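PDB 3PNU: dihydroorotase from Campylobacter jejuni subsp. jejuni, which probably catalyses the reversible cyclization of carbamoyl aspartate to dihydroorotate in de novo pyrimidine synthesis, with two zinc ions per subunit. Local coordinates for residues N40-L45 with S262-K267; A47-R52 with S281-L286; M78-A83 with P91-F96; P287-L292 with K304-N309. All coordinates share one frame; numbering follows the deposited sequence.

How the contacts relate
The four contacts tie helices, loops and one strand of a TIM barrel together. Contacts 1 and 2 share helix 40-51, and their centres lie about 12 Å apart. They also touch through Ser-262 OG, which probably bonds to Ala-282 N. Along the chain their segments alternate, so 262-267 and 281-286 both return to the early helix. Contact 3 is nested inside both loops, and helix 70-84 packs on Leu-43 and Ala-47. Contact 4 follows later in the chain. It shares helix 285-296 with contact 2, and Leu-286 meets Leu-306 between them. Contacts 1 and 4 do not touch, with centres about 24 Å apart. Contacts 1 and 2 join early and late barrel parts; contacts 3 and 4 are local.

Contact 1: N40-L45 with S262-K267; sequences NQMLEL and SAPHPK
Met-42 carries this contact alone from the helical side, and it meets two prolines of the 262-267 loop. Its methyl CE stands over one face of the Pro-266 ring, 4.1 Å from CD and from CB. The sulfur of Met-42 faces Pro-264, with SD 4.4 Å from CG. The Met-42 and Pro-266 side chains cross at about a right angle. The torsions bring the methyl end to the ring. CG lies anti to the backbone N (chi1 179°), and the chain then bends at both chi2 and chi3, which turns CE toward Pro-266.

Val-344 of strand 343-344 touches both Met-42 and Pro-264 and adds to the same apolar patch. Asn-342 also lies against Met-42. The carbonyl of Pro-264 is bonded to Arg-38 NH2, and Arg-38 is a predicted substrate-binding residue. Between the two prolines, His-265 directs its CB away from the helix. It is likewise predicted to bind substrate, and its NE2 makes a weak bond to Ala-277 O. The loop follows strand 256-258 of the TIM barrel and comes directly after Asp-261, a zinc ligand, so helix 40-51 packs here beside the metal site. No hydrogen bond or charge pair crosses the contact. Across the two segments it is purely apolar, through van der Waals packing, and not strongly directional, while the bond to Arg-38 is directional and probably helps to fix the loop.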
# COMPACT_ATOMS: atom_id res chain seq x y z
N ASN A 40 -20.77 -18.24 -13.46
CA ASN A 40 -21.26 -17.95 -14.79
C ASN A 40 -20.13 -18.02 -15.79
O ASN A 40 -19.38 -19.00 -15.80
CB ASN A 40 -21.93 -16.58 -14.78
CG ASN A 40 -22.95 -16.43 -13.67
OD1 ASN A 40 -23.61 -17.40 -13.27
ND2 ASN A 40 -23.10 -15.21 -13.17
N GLN A 41 -19.97 -16.99 -16.61
CA GLN A 41 -18.95 -17.00 -17.66
C GLN A 41 -17.51 -16.99 -17.14
O GLN A 41 -16.63 -17.60 -17.75
CB GLN A 41 -19.21 -15.86 -18.66
CG GLN A 41 -20.47 -16.10 -19.55
CD GLN A 41 -21.81 -16.01 -18.81
OE1 GLN A 41 -22.04 -15.10 -18.01
NE2 GLN A 41 -22.71 -16.95 -19.10
N MET A 42 -17.27 -16.30 -16.03
CA MET A 42 -15.92 -16.24 -15.45
C MET A 42 -15.45 -17.65 -15.04
O MET A 42 -14.30 -18.05 -15.29
CB MET A 42 -15.90 -15.28 -14.24
CG MET A 42 -14.52 -15.17 -13.56
SD MET A 42 -13.21 -14.50 -14.59
CE MET A 42 -13.76 -12.78 -14.69
N LEU A 43 -16.35 -18.38 -14.41
CA LEU A 43 -16.06 -19.74 -14.00
C LEU A 43 -15.59 -20.58 -15.19
O LEU A 43 -14.56 -21.25 -15.10
CB LEU A 43 -17.29 -20.36 -13.36
CG LEU A 43 -17.18 -21.82 -12.96
CD1 LEU A 43 -15.94 -22.09 -12.11
CD2 LEU A 43 -18.45 -22.22 -12.23
N GLU A 44 -16.33 -20.53 -16.30
CA GLU A 44 -15.99 -21.30 -17.52
C GLU A 44 -14.59 -20.99 -18.05
O GLU A 44 -13.96 -21.82 -18.71
CB GLU A 44 -17.03 -21.05 -18.63
CG GLU A 44 -18.45 -21.50 -18.28
CD GLU A 44 -19.52 -20.96 -19.24
OE1 GLU A 44 -19.16 -20.42 -20.32
OE2 GLU A 44 -20.73 -21.07 -18.90
N LEU A 45 -14.10 -19.79 -17.77
CA LEU A 45 -12.77 -19.38 -18.24
C LEU A 45 -11.61 -19.80 -17.34
O LEU A 45 -10.59 -20.29 -17.83
CB LEU A 45 -12.74 -17.86 -18.42
CG LEU A 45 -11.39 -17.24 -18.82
CD1 LEU A 45 -10.81 -17.90 -20.05
CD2 LEU A 45 -11.54 -15.74 -19.03
N SER A 262 -6.21 -17.98 -5.11
CA SER A 262 -6.23 -17.46 -6.48
C SER A 262 -7.55 -16.78 -6.68
O SER A 262 -8.60 -17.41 -6.52
CB SER A 262 -6.05 -18.57 -7.51
OG SER A 262 -6.11 -18.07 -8.84
N ALA A 263 -7.50 -15.49 -7.01
CA ALA A 263 -8.71 -14.68 -7.17
C ALA A 263 -8.58 -13.72 -8.34
O ALA A 263 -7.89 -12.71 -8.26
CB ALA A 263 -8.98 -13.91 -5.88
N PRO A 264 -9.27 -14.02 -9.43
CA PRO A 264 -9.20 -13.19 -10.60
C PRO A 264 -10.16 -12.01 -10.58
O PRO A 264 -11.20 -12.03 -9.91
CB PRO A 264 -9.67 -14.14 -11.70
CG PRO A 264 -10.73 -14.95 -11.01
CD PRO A 264 -10.28 -15.09 -9.58
N HIS A 265 -9.78 -10.99 -11.33
CA HIS A 265 -10.61 -9.83 -11.52
C HIS A 265 -10.58 -9.46 -12.99
O HIS A 265 -9.51 -9.48 -13.62
CB HIS A 265 -10.19 -8.67 -10.63
CG HIS A 265 -10.52 -8.88 -9.19
ND1 HIS A 265 -11.79 -8.71 -8.69
CD2 HIS A 265 -9.75 -9.27 -8.15
CE1 HIS A 265 -11.79 -8.98 -7.40
NE2 HIS A 265 -10.56 -9.32 -7.04
N PRO A 266 -11.76 -9.14 -13.55
CA PRO A 266 -11.81 -8.74 -14.95
C PRO A 266 -11.18 -7.38 -15.17
O PRO A 266 -11.52 -6.43 -14.47
CB PRO A 266 -13.32 -8.70 -15.26
CG PRO A 266 -14.01 -8.54 -13.94
CD PRO A 266 -13.09 -9.12 -12.89
N LYS A 267 -10.24 -7.30 -16.11
CA LYS A 267 -9.58 -6.03 -16.46
C LYS A 267 -10.56 -5.17 -17.28
O LYS A 267 -10.94 -4.06 -16.87
CB LYS A 267 -8.31 -6.33 -17.28
CG LYS A 267 -7.65 -5.10 -17.93
CD LYS A 267 -6.55 -5.54 -18.90
CE LYS A 267 -5.96 -4.37 -19.68
NZ LYS A 267 -5.35 -3.33 -18.79

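Contact 2: A47-R52 with S281-L286; sequences APLSAR and SAPVIL
Leu-49 CB lies over one face of the Pro-283 ring, the nearest thing to a flat group here, and is closest to Pro-283 CD at 4.3 Å. No aromatic ring takes part across the two segments. Tyr-337 of strand 337-338 touches both Pro-283 and Leu-49, so it adds an aromatic neighbour to the pair. Phe-280 also packs on Leu-49.

The second pairing is smaller. Ser-50 OG lies 3.4 Å from the methyl CB of Ala-282. With chi1 at -65°, OG stands beside the backbone N and anti to the carbonyl carbon, and this sets the hydroxyl against the methyl. The CB of Ala-282 points toward the helix. The backbones come close as well: the CA atoms of Leu-49 and Pro-283 are 5.5 Å apart, and those of Ser-50 and Ala-282 are 5.6 Å apart. No hydrogen bond crosses the contact.

Each side has its own internal bonds. Ala-47 O accepts from both Ser-50 N and Ala-51 N, next to the kink at Pro-48. Val-284 N bonds to Ser-281 O at 3.0 Å in the turn that leads into helix 285-296. Ser-262 OG holds Ala-282 N from the neighbouring loop. The contact thus joins two helices of the TIM barrel, the late part of helix 40-51 and the approach to helix 285-296, with strand 337-338 beside them and Leu-286 reaching on to strand 323-327.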
# COMPACT_ATOMS: atom_id res chain seq x y z
N ALA A 47 -11.83 -21.95 -14.30
CA ALA A 47 -11.93 -23.28 -13.69
C ALA A 47 -10.97 -24.29 -14.31
O ALA A 47 -10.29 -25.01 -13.59
CB ALA A 47 -13.37 -23.80 -13.72
N PRO A 48 -10.92 -24.35 -15.64
CA PRO A 48 -9.98 -25.26 -16.31
C PRO A 48 -8.53 -25.01 -15.96
O PRO A 48 -7.75 -25.94 -15.94
CB PRO A 48 -10.20 -24.95 -17.79
CG PRO A 48 -11.66 -24.64 -17.87
CD PRO A 48 -11.96 -23.87 -16.58
N LEU A 49 -8.18 -23.78 -15.69
CA LEU A 49 -6.78 -23.47 -15.38
C LEU A 49 -6.32 -24.12 -14.06
O LEU A 49 -5.13 -24.40 -13.88
CB LEU A 49 -6.58 -21.95 -15.39
CG LEU A 49 -6.86 -21.34 -16.78
CD1 LEU A 49 -6.88 -19.82 -16.73
CD2 LEU A 49 -5.82 -21.84 -17.79
N SER A 50 -7.28 -24.39 -13.17
CA SER A 50 -7.01 -25.06 -11.88
C SER A 50 -7.26 -26.56 -11.99
O SER A 50 -6.45 -27.36 -11.55
CB SER A 50 -7.90 -24.49 -10.76
OG SER A 50 -7.60 -23.14 -10.48
N ALA A 51 -8.41 -26.92 -12.56
CA ALA A 51 -8.84 -28.32 -12.71
C ALA A 51 -7.80 -29.18 -13.41
O ALA A 51 -7.72 -30.38 -13.17
CB ALA A 51 -10.19 -28.41 -13.44
N ARG A 52 -7.02 -28.56 -14.27
CA ARG A 52 -5.96 -29.25 -14.99
C ARG A 52 -4.76 -29.59 -14.10
O ARG A 52 -4.18 -30.66 -14.23
CB ARG A 52 -5.50 -28.39 -16.18
CG ARG A 52 -4.12 -28.75 -16.70
CD ARG A 52 -3.54 -27.64 -17.59
NE ARG A 52 -2.09 -27.55 -17.43
CZ ARG A 52 -1.29 -26.70 -18.08
NH1 ARG A 52 -1.79 -25.85 -18.96
NH2 ARG A 52 0.01 -26.71 -17.84
N SER A 281 -3.28 -16.52 -9.42
CA SER A 281 -2.07 -17.34 -9.57
C SER A 281 -2.28 -18.79 -10.07
O SER A 281 -1.32 -19.51 -10.28
CB SER A 281 -1.37 -17.40 -8.21
OG SER A 281 -2.27 -17.89 -7.21
N ALA A 282 -3.54 -19.20 -10.26
CA ALA A 282 -3.85 -20.60 -10.66
C ALA A 282 -2.95 -21.15 -11.76
O ALA A 282 -2.32 -22.18 -11.57
CB ALA A 282 -5.31 -20.72 -11.07
N PRO A 283 -2.88 -20.47 -12.90
CA PRO A 283 -2.06 -21.00 -13.99
C PRO A 283 -0.58 -21.18 -13.74
O PRO A 283 0.05 -21.90 -14.47
CB PRO A 283 -2.22 -19.96 -15.11
CG PRO A 283 -3.13 -18.88 -14.56
CD PRO A 283 -3.79 -19.41 -13.36
N VAL A 284 -0.02 -20.56 -12.72
CA VAL A 284 1.43 -20.62 -12.55
C VAL A 284 1.92 -21.24 -11.24
O VAL A 284 3.13 -21.31 -11.01
CB VAL A 284 2.00 -19.18 -12.69
CG1 VAL A 284 1.76 -18.63 -14.10
CG2 VAL A 284 1.36 -18.22 -11.65
N ILE A 285 0.99 -21.75 -10.43
CA ILE A 285 1.33 -22.29 -9.08
C ILE A 285 2.37 -23.39 -9.05
O ILE A 285 3.41 -23.26 -8.40
CB ILE A 285 0.09 -22.87 -8.38
CG1 ILE A 285 -0.93 -21.78 -8.07
CG2 ILE A 285 0.51 -23.57 -7.09
CD1 ILE A 285 -2.31 -22.28 -7.78
N LEU A 286 2.08 -24.49 -9.74
CA LEU A 286 2.98 -25.64 -9.70
C LEU A 286 4.39 -25.32 -10.14
O LEU A 286 5.35 -25.62 -9.41
CB LEU A 286 2.41 -26.81 -10.51
CG LEU A 286 1.15 -27.41 -9.89
CD1 LEU A 286 0.64 -28.55 -10.76
CD2 LEU A 286 1.44 -27.87 -8.46

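Contact 3: M78-A83 with P91-F96; sequences MRILKA and PLMTLF
Ile-80 and Pro-91 mark the closest backbone approach, with their CA atoms 7.6 Å apart. Helix 78-83 and strand 91-93 run nearly antiparallel, at 168° between their directions, and their axes come within 10.1 Å. They belong to a beta-alpha-beta unit of the TIM barrel, in which strand 56-59, helix 70-84 and strand 90-93 follow in order. Strands 56-59 and 90-93 are parallel neighbours in the sheet, and the helix packs on it.

All the contacts across the segments are apolar. The branched side chain of Ile-80 serves two partners. Its CG2 lies anti to the backbone N and meets Pro-91 CB at 4.1 Å, while the two side chains slide past each other in opposite directions. Leu-81 comes from the more exposed side of the helix. Its CB does not point at the strand, but CD2 reaches the proline ring, 4.0 Å from Pro-91 CD. Those two side chains cross at about a right angle.

Neighbours complete the core. Ile-59 touches both Ile-80 and Pro-91. Leu-43 of helix 40-51 and Leu-37, a predicted substrate-binding residue, also touch Ile-80. Met-93 is bent at chi2 and chi3 and packs on Leu-73, Tyr-76 and Lys-77 of the same helix. It reaches toward Ile-80 tip to tip: Ile-80 CD1 is 4.0 Å from Met-93 SD and equally 4.0 Å from Met-93 CE.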
# COMPACT_ATOMS: atom_id res chain seq x y z
N MET A 78 -22.65 -28.19 -9.74
CA MET A 78 -22.95 -28.66 -11.08
C MET A 78 -22.26 -27.76 -12.09
O MET A 78 -21.58 -28.24 -12.99
CB MET A 78 -24.47 -28.71 -11.36
CG MET A 78 -25.26 -29.75 -10.52
SD MET A 78 -24.69 -31.48 -10.65
CE MET A 78 -25.86 -32.32 -9.55
N ARG A 79 -22.42 -26.45 -11.91
CA ARG A 79 -21.81 -25.49 -12.84
C ARG A 79 -20.30 -25.68 -12.89
O ARG A 79 -19.70 -25.64 -13.96
CB ARG A 79 -22.17 -24.03 -12.49
CG ARG A 79 -23.66 -23.71 -12.55
CD ARG A 79 -23.94 -22.19 -12.56
NE ARG A 79 -23.66 -21.51 -11.30
CZ ARG A 79 -24.53 -21.43 -10.29
NH1 ARG A 79 -25.73 -21.99 -10.38
NH2 ARG A 79 -24.20 -20.80 -9.17
N ILE A 80 -19.68 -25.90 -11.73
CA ILE A 80 -18.23 -26.12 -11.69
C ILE A 80 -17.87 -27.38 -12.47
O ILE A 80 -16.98 -27.35 -13.32
CB ILE A 80 -17.66 -26.25 -10.24
CG1 ILE A 80 -17.95 -24.99 -9.43
CG2 ILE A 80 -16.15 -26.47 -10.30
CD1 ILE A 80 -17.62 -25.09 -7.98
N LEU A 81 -18.58 -28.47 -12.19
CA LEU A 81 -18.32 -29.74 -12.89
C LEU A 81 -18.39 -29.62 -14.41
O LEU A 81 -17.56 -30.20 -15.11
CB LEU A 81 -19.25 -30.84 -12.38
CG LEU A 81 -18.97 -31.29 -10.94
CD1 LEU A 81 -20.03 -32.29 -10.50
CD2 LEU A 81 -17.55 -31.89 -10.81
N LYS A 82 -19.38 -28.89 -14.92
CA LYS A 82 -19.47 -28.67 -16.37
C LYS A 82 -18.27 -27.90 -16.88
O LYS A 82 -17.67 -28.27 -17.87
CB LYS A 82 -20.72 -27.87 -16.76
CG LYS A 82 -22.02 -28.67 -16.91
CD LYS A 82 -23.12 -27.78 -17.57
CE LYS A 82 -22.70 -27.27 -18.98
NZ LYS A 82 -23.68 -26.30 -19.58
N ALA A 83 -17.95 -26.81 -16.19
CA ALA A 83 -16.86 -25.92 -16.57
C ALA A 83 -15.50 -26.60 -16.66
O ALA A 83 -14.62 -26.16 -17.41
CB ALA A 83 -16.79 -24.74 -15.60
N PRO A 91 -14.14 -30.70 -6.75
CA PRO A 91 -14.29 -29.42 -6.07
C PRO A 91 -14.81 -29.65 -4.67
O PRO A 91 -15.82 -30.31 -4.50
CB PRO A 91 -15.35 -28.71 -6.91
CG PRO A 91 -16.19 -29.84 -7.47
CD PRO A 91 -15.27 -30.99 -7.66
N LEU A 92 -14.11 -29.11 -3.66
CA LEU A 92 -14.53 -29.28 -2.27
C LEU A 92 -15.35 -28.05 -1.89
O LEU A 92 -14.81 -26.98 -1.67
CB LEU A 92 -13.31 -29.46 -1.38
CG LEU A 92 -12.45 -30.67 -1.76
CD1 LEU A 92 -11.11 -30.62 -1.07
CD2 LEU A 92 -13.19 -31.96 -1.44
N MET A 93 -16.65 -28.24 -1.78
CA MET A 93 -17.58 -27.14 -1.58
C MET A 93 -17.68 -26.60 -0.16
O MET A 93 -17.50 -27.33 0.81
CB MET A 93 -18.98 -27.58 -2.04
CG MET A 93 -19.02 -28.25 -3.41
SD MET A 93 -18.42 -27.21 -4.72
CE MET A 93 -19.76 -26.00 -4.77
N THR A 94 -17.99 -25.30 -0.06
CA THR A 94 -18.19 -24.68 1.22
C THR A 94 -19.39 -23.75 1.22
O THR A 94 -19.79 -23.22 0.17
CB THR A 94 -17.01 -23.78 1.63
OG1 THR A 94 -16.91 -22.68 0.70
CG2 THR A 94 -15.70 -24.55 1.69
N LEU A 95 -19.94 -23.55 2.40
CA LEU A 95 -20.99 -22.60 2.64
C LEU A 95 -20.39 -21.37 3.32
O LEU A 95 -19.35 -21.45 4.01
CB LEU A 95 -22.08 -23.17 3.56
CG LEU A 95 -22.99 -24.27 3.02
CD1 LEU A 95 -23.99 -24.62 4.06
CD2 LEU A 95 -23.69 -23.81 1.75
N PHE A 96 -21.05 -20.25 3.12
CA PHE A 96 -20.69 -18.98 3.70
C PHE A 96 -21.19 -19.02 5.12
O PHE A 96 -22.34 -19.43 5.36
CB PHE A 96 -21.40 -17.90 2.93
CG PHE A 96 -21.04 -16.52 3.33
CD1 PHE A 96 -20.09 -15.81 2.62
CD2 PHE A 96 -21.70 -15.91 4.40
CE1 PHE A 96 -19.79 -14.52 2.98
CE2 PHE A 96 -21.39 -14.62 4.75
CZ PHE A 96 -20.44 -13.92 4.05

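Contact 4: P287-L292 with K304-N309; sequences PVLAEL and KFLSDN
Leu-289 makes all the apolar contacts from its side. Its two methyls are split between two partners. CD1 meets Leu-306 tip to tip, 4.1 Å from CD2 and 4.1 Å from CG of that residue. CD2 comes to the edge of the Phe-305 ring, near the ring plane, 4.3 Å from CE2. It does not lie over a face. Leu-289 has CG anti to the carbonyl carbon (chi1 -80°), which carries both methyls to the 304-309 helix.

The segments belong to helices 285-296 and 299-314, successive helices late in a TIM barrel. Phe-258 of strand 256-258 touches Leu-289 and Leu-306, while Val-256 touches Phe-305, so the pair packs on barrel strand 256-258.

Polar bonds lie within the helices or beside the contact. Glu-291 N bonds to Pro-287 O at 3.0 Å. In the partner helix a wider pi-type turn appears, where Asn-309 N bonds to Lys-304 O at 2.9 Å. Asn-309 ND2 is bonded to Val-256 O and Gly-252 O, and Ser-307 OG to Asn-29 O.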
# COMPACT_ATOMS: atom_id res chain seq x y z
N PRO A 287 4.55 -24.72 -11.31
CA PRO A 287 5.93 -24.45 -11.72
C PRO A 287 6.64 -23.47 -10.77
O PRO A 287 7.80 -23.72 -10.37
CB PRO A 287 5.79 -23.91 -13.15
CG PRO A 287 4.32 -23.61 -13.35
CD PRO A 287 3.56 -24.41 -12.37
N VAL A 288 5.95 -22.40 -10.36
CA VAL A 288 6.56 -21.44 -9.45
C VAL A 288 6.93 -22.15 -8.15
O VAL A 288 8.06 -22.00 -7.68
CB VAL A 288 5.67 -20.20 -9.19
CG1 VAL A 288 6.43 -19.19 -8.31
CG2 VAL A 288 5.22 -19.54 -10.51
N LEU A 289 6.01 -22.94 -7.59
CA LEU A 289 6.31 -23.71 -6.37
C LEU A 289 7.47 -24.68 -6.57
O LEU A 289 8.33 -24.86 -5.69
CB LEU A 289 5.09 -24.50 -5.87
CG LEU A 289 4.01 -23.74 -5.07
CD1 LEU A 289 2.85 -24.66 -4.75
CD2 LEU A 289 4.58 -23.15 -3.79
N ALA A 290 7.48 -25.33 -7.73
CA ALA A 290 8.56 -26.26 -8.05
C ALA A 290 9.92 -25.55 -7.94
O ALA A 290 10.82 -26.01 -7.25
CB ALA A 290 8.34 -26.85 -9.44
N GLU A 291 10.06 -24.40 -8.60
CA GLU A 291 11.33 -23.65 -8.54
C GLU A 291 11.70 -23.28 -7.09
O GLU A 291 12.84 -23.52 -6.65
CB GLU A 291 11.27 -22.42 -9.49
CG GLU A 291 12.49 -21.43 -9.46
CD GLU A 291 13.87 -22.06 -9.71
OE1 GLU A 291 14.89 -21.34 -9.59
OE2 GLU A 291 13.96 -23.27 -10.02
N LEU A 292 10.73 -22.72 -6.36
CA LEU A 292 10.93 -22.32 -4.96
C LEU A 292 11.43 -23.43 -4.08
O LEU A 292 12.40 -23.26 -3.34
CB LEU A 292 9.61 -21.79 -4.38
CG LEU A 292 9.32 -20.32 -4.62
CD1 LEU A 292 7.85 -20.02 -4.37
CD2 LEU A 292 10.25 -19.50 -3.71
N LYS A 304 4.40 -32.65 0.75
CA LYS A 304 3.69 -32.49 2.03
C LYS A 304 2.81 -31.23 2.05
O LYS A 304 1.63 -31.26 2.44
CB LYS A 304 4.68 -32.41 3.18
CG LYS A 304 5.19 -33.75 3.75
CD LYS A 304 6.38 -33.49 4.67
CE LYS A 304 6.84 -34.69 5.48
NZ LYS A 304 6.00 -34.92 6.71
N PHE A 305 3.40 -30.12 1.63
CA PHE A 305 2.76 -28.83 1.62
C PHE A 305 1.56 -28.77 0.67
O PHE A 305 0.52 -28.22 1.02
CB PHE A 305 3.81 -27.75 1.32
CG PHE A 305 3.28 -26.34 1.25
CD1 PHE A 305 2.62 -25.78 2.33
CD2 PHE A 305 3.48 -25.57 0.11
CE1 PHE A 305 2.13 -24.49 2.26
CE2 PHE A 305 3.01 -24.28 0.05
CZ PHE A 305 2.33 -23.74 1.12
N LEU A 306 1.71 -29.38 -0.51
CA LEU A 306 0.65 -29.41 -1.52
C LEU A 306 -0.36 -30.52 -1.37
O LEU A 306 -1.44 -30.45 -1.97
CB LEU A 306 1.26 -29.61 -2.90
CG LEU A 306 1.59 -28.45 -3.80
CD1 LEU A 306 2.33 -28.99 -5.02
CD2 LEU A 306 0.28 -27.75 -4.21
N SER A 307 -0.03 -31.57 -0.63
CA SER A 307 -0.95 -32.70 -0.58
C SER A 307 -0.99 -33.56 0.66
O SER A 307 -2.08 -33.75 1.21
CB SER A 307 -0.66 -33.61 -1.77
OG SER A 307 -1.71 -34.54 -1.98
N ASP A 308 0.15 -34.08 1.11
CA ASP A 308 0.14 -35.02 2.25
C ASP A 308 -0.36 -34.43 3.57
O ASP A 308 -1.00 -35.15 4.36
CB ASP A 308 1.51 -35.69 2.48
CG ASP A 308 2.07 -36.38 1.24
OD1 ASP A 308 1.43 -36.39 0.18
OD2 ASP A 308 3.19 -36.91 1.33
N ASN A 309 -0.08 -33.16 3.83
CA ASN A 309 -0.51 -32.54 5.07
C ASN A 309 -2.03 -32.50 5.12
O ASN A 309 -2.65 -32.91 6.10
CB ASN A 309 0.07 -31.14 5.26
CG ASN A 309 1.58 -31.15 5.46
OD1 ASN A 309 2.21 -32.20 5.43
ND2 ASN A 309 2.18 -29.96 5.67